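Long-range contact in possible sortase-like protein (Corynebacterium diphtheriae, PDB 5UUS), which is a sortase-family protein, probably a cysteine transpeptidase of class E type that acts on sorting signals of surface proteins at the membrane: residues Trp118-Val123 with Pro223-Glu228. Numbering follows the deposited sequence.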
loop_
_atom_site.group_PDB
_atom_site.type_symbol
_atom_site.label_atom_id
_atom_site.label_comp_id
_atom_site.label_asym_id
_atom_site.label_seq_id
_atom_site.Cartn_x
_atom_site.Cartn_y
_atom_site.Cartn_z
ATOM N N TRP A 118 -1.778 2.163 -12.997
ATOM C CA TRP A 118 -2.360 2.845 -11.838
ATOM C C TRP A 118 -3.009 1.775 -10.969
ATOM O O TRP A 118 -3.667 0.879 -11.504
ATOM C CB TRP A 118 -3.410 3.893 -12.257
ATOM C CG TRP A 118 -2.863 5.125 -12.891
ATOM C CD1 TRP A 118 -2.775 5.400 -14.251
ATOM C CD2 TRP A 118 -2.335 6.278 -12.216
ATOM N NE1 TRP A 118 -2.220 6.642 -14.438
ATOM C CE2 TRP A 118 -1.935 7.205 -13.212
ATOM C CE3 TRP A 118 -2.154 6.617 -10.864
ATOM C CZ2 TRP A 118 -1.378 8.451 -12.901
ATOM C CZ3 TRP A 118 -1.606 7.861 -10.548
ATOM C CH2 TRP A 118 -1.226 8.763 -11.565
ATOM N N SER A 119 -2.803 1.860 -9.645
ATOM C CA SER A 119 -3.453 0.984 -8.675
ATOM C C SER A 119 -4.148 1.858 -7.632
ATOM O O SER A 119 -3.624 2.904 -7.247
ATOM C CB SER A 119 -2.443 0.058 -7.974
ATOM O OG SER A 119 -1.697 -0.693 -8.897
ATOM N N VAL A 120 -5.326 1.433 -7.197
ATOM C CA VAL A 120 -5.984 2.086 -6.082
ATOM C C VAL A 120 -6.144 1.058 -4.996
ATOM O O VAL A 120 -6.766 0.014 -5.222
ATOM C CB VAL A 120 -7.360 2.646 -6.462
ATOM C CG1 VAL A 120 -8.064 3.232 -5.223
ATOM C CG2 VAL A 120 -7.204 3.687 -7.571
ATOM N N TYR A 121 -5.570 1.353 -3.837
ATOM C CA TYR A 121 -5.819 0.586 -2.622
ATOM C C TYR A 121 -6.706 1.379 -1.662
ATOM O O TYR A 121 -6.692 2.604 -1.667
ATOM C CB TYR A 121 -4.518 0.235 -1.924
ATOM C CG TYR A 121 -3.586 -0.663 -2.694
ATOM C CD1 TYR A 121 -2.669 -0.131 -3.600
ATOM C CD2 TYR A 121 -3.583 -2.043 -2.481
ATOM C CE1 TYR A 121 -1.782 -0.963 -4.300
ATOM C CE2 TYR A 121 -2.698 -2.878 -3.172
ATOM C CZ TYR A 121 -1.803 -2.325 -4.081
ATOM O OH TYR A 121 -0.912 -3.130 -4.758
ATOM N N ARG A 122 -7.473 0.681 -0.835
ATOM C CA ARG A 122 -8.311 1.366 0.140
ATOM C C ARG A 122 -8.086 0.794 1.534
ATOM O O ARG A 122 -8.026 -0.422 1.719
ATOM C CB ARG A 122 -9.764 1.284 -0.294
ATOM C CG ARG A 122 -9.970 2.052 -1.594
ATOM C CD ARG A 122 -11.330 2.668 -1.675
ATOM N NE ARG A 122 -11.492 3.442 -2.901
ATOM C CZ ARG A 122 -11.643 4.759 -2.935
ATOM N NH1 ARG A 122 -11.681 5.469 -1.804
ATOM N NH2 ARG A 122 -11.783 5.370 -4.095
ATOM N N VAL A 123 -7.892 1.692 2.496
ATOM C CA VAL A 123 -7.613 1.297 3.867
ATOM C C VAL A 123 -8.699 0.350 4.381
ATOM O O VAL A 123 -9.913 0.607 4.237
ATOM C CB VAL A 123 -7.486 2.540 4.779
ATOM C CG1 VAL A 123 -7.311 2.119 6.232
ATOM C CG2 VAL A 123 -6.304 3.413 4.321
ATOM N N PRO A 223 -6.843 7.414 -12.056
ATOM C CA PRO A 223 -8.013 7.031 -11.249
ATOM C C PRO A 223 -8.811 8.211 -10.721
ATOM O O PRO A 223 -8.246 9.215 -10.291
ATOM C CB PRO A 223 -7.404 6.274 -10.062
ATOM C CG PRO A 223 -6.039 5.869 -10.530
ATOM C CD PRO A 223 -5.586 6.964 -11.443
ATOM N N ALA A 224 -10.128 8.051 -10.724
ATOM C CA ALA A 224 -11.036 9.027 -10.149
ATOM C C ALA A 224 -10.739 9.248 -8.675
ATOM O O ALA A 224 -11.088 10.288 -8.111
ATOM C CB ALA A 224 -12.460 8.573 -10.325
ATOM N N ALA A 225 -10.093 8.270 -8.047
ATOM C CA ALA A 225 -9.842 8.349 -6.615
ATOM C C ALA A 225 -8.971 9.559 -6.278
ATOM O O ALA A 225 -9.046 10.096 -5.173
ATOM C CB ALA A 225 -9.201 7.061 -6.108
ATOM N N LEU A 226 -8.164 9.997 -7.241
ATOM C CA LEU A 226 -7.281 11.152 -7.050
ATOM C C LEU A 226 -8.040 12.447 -6.736
ATOM O O LEU A 226 -7.490 13.357 -6.117
ATOM C CB LEU A 226 -6.398 11.340 -8.300
ATOM C CG LEU A 226 -5.250 10.332 -8.404
ATOM C CD1 LEU A 226 -4.520 10.424 -9.740
ATOM C CD2 LEU A 226 -4.262 10.556 -7.269
ATOM N N GLU A 227 -9.308 12.515 -7.145
ATOM C CA GLU A 227 -10.137 13.716 -6.970
ATOM C C GLU A 227 -10.873 13.763 -5.638
ATOM O O GLU A 227 -11.636 14.693 -5.381
ATOM C CB GLU A 227 -11.165 13.815 -8.097
ATOM C CG GLU A 227 -10.652 13.357 -9.446
ATOM C CD GLU A 227 -9.439 14.143 -9.904
ATOM O OE1 GLU A 227 -9.313 15.323 -9.498
ATOM O OE2 GLU A 227 -8.616 13.575 -10.668
ATOM N N GLU A 228 -10.648 12.754 -4.801
ATOM C CA GLU A 228 -11.293 12.660 -3.488
ATOM C C GLU A 228 -10.659 13.556 -2.404
ATOM O O GLU A 228 -9.663 14.251 -2.639
ATOM C CB GLU A 228 -11.277 11.205 -3.009
ATOM C CG GLU A 228 -12.098 10.286 -3.860
ATOM C CD GLU A 228 -11.973 8.841 -3.448
ATOM O OE1 GLU A 228 -11.361 8.566 -2.384
ATOM O OE2 GLU A 228 -12.481 7.978 -4.199
#
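Trp118, Val120 and Arg122, alternate residues on one face of a strand of the sortase beta-barrel, meet Pro223, Ala225, Leu226 and Glu228 of the C-terminal tail, in an apolar contact closed at one end by a salt bridge. Strand 117-123 pairs antiparallel with strands 109-114 and 204-216, and the chain, having left the latter, returns as a short 3-10 turn laid over this face. Ser119 and Tyr121 point to the other side of the sheet, where Ser119 OG hydrogen-bonds to His214.

At the tryptophan end Pro223 lies over one face of the indole, its CD 3.4 Å from Trp118 CD2 and offset toward the rim of the ring system. The six-membered ring also meets Leu226, whose CD1 is 4.0 Å from Trp118 CZ3. Next along the strand, Val120 divides its methyls between two partners: CG2 packs on Pro223 CB at 3.6 Å, while CG1, anti to the backbone N (chi1 176°), reaches Ala225 CB at 4.1 Å. The 3-10 turn, with Leu226 N bonded to Pro223 O and Glu228 N to Ala225 O, brings these apolar groups to the strand and leads on to Glu228.

There the contact turns polar. Arg122, its chain bent at chi2, extends its guanidinium past the Ala225 methyl to meet the Glu228 carboxylate end-on, the two planes 30° apart. Cys107 O also accepts from Arg122 NH1, which helps fix the group's rotation; Cys107 is disulfide-bonded to Cys140, which the arginine side chain also touches. The two links to the glutamate are unequal: NH1 of Arg122 reaches Glu228 OE1 at 3.2 Å, whereas Arg122 NH2 donates almost straight (167°) to the syn side of Glu228 OE2 at 2.7 Å.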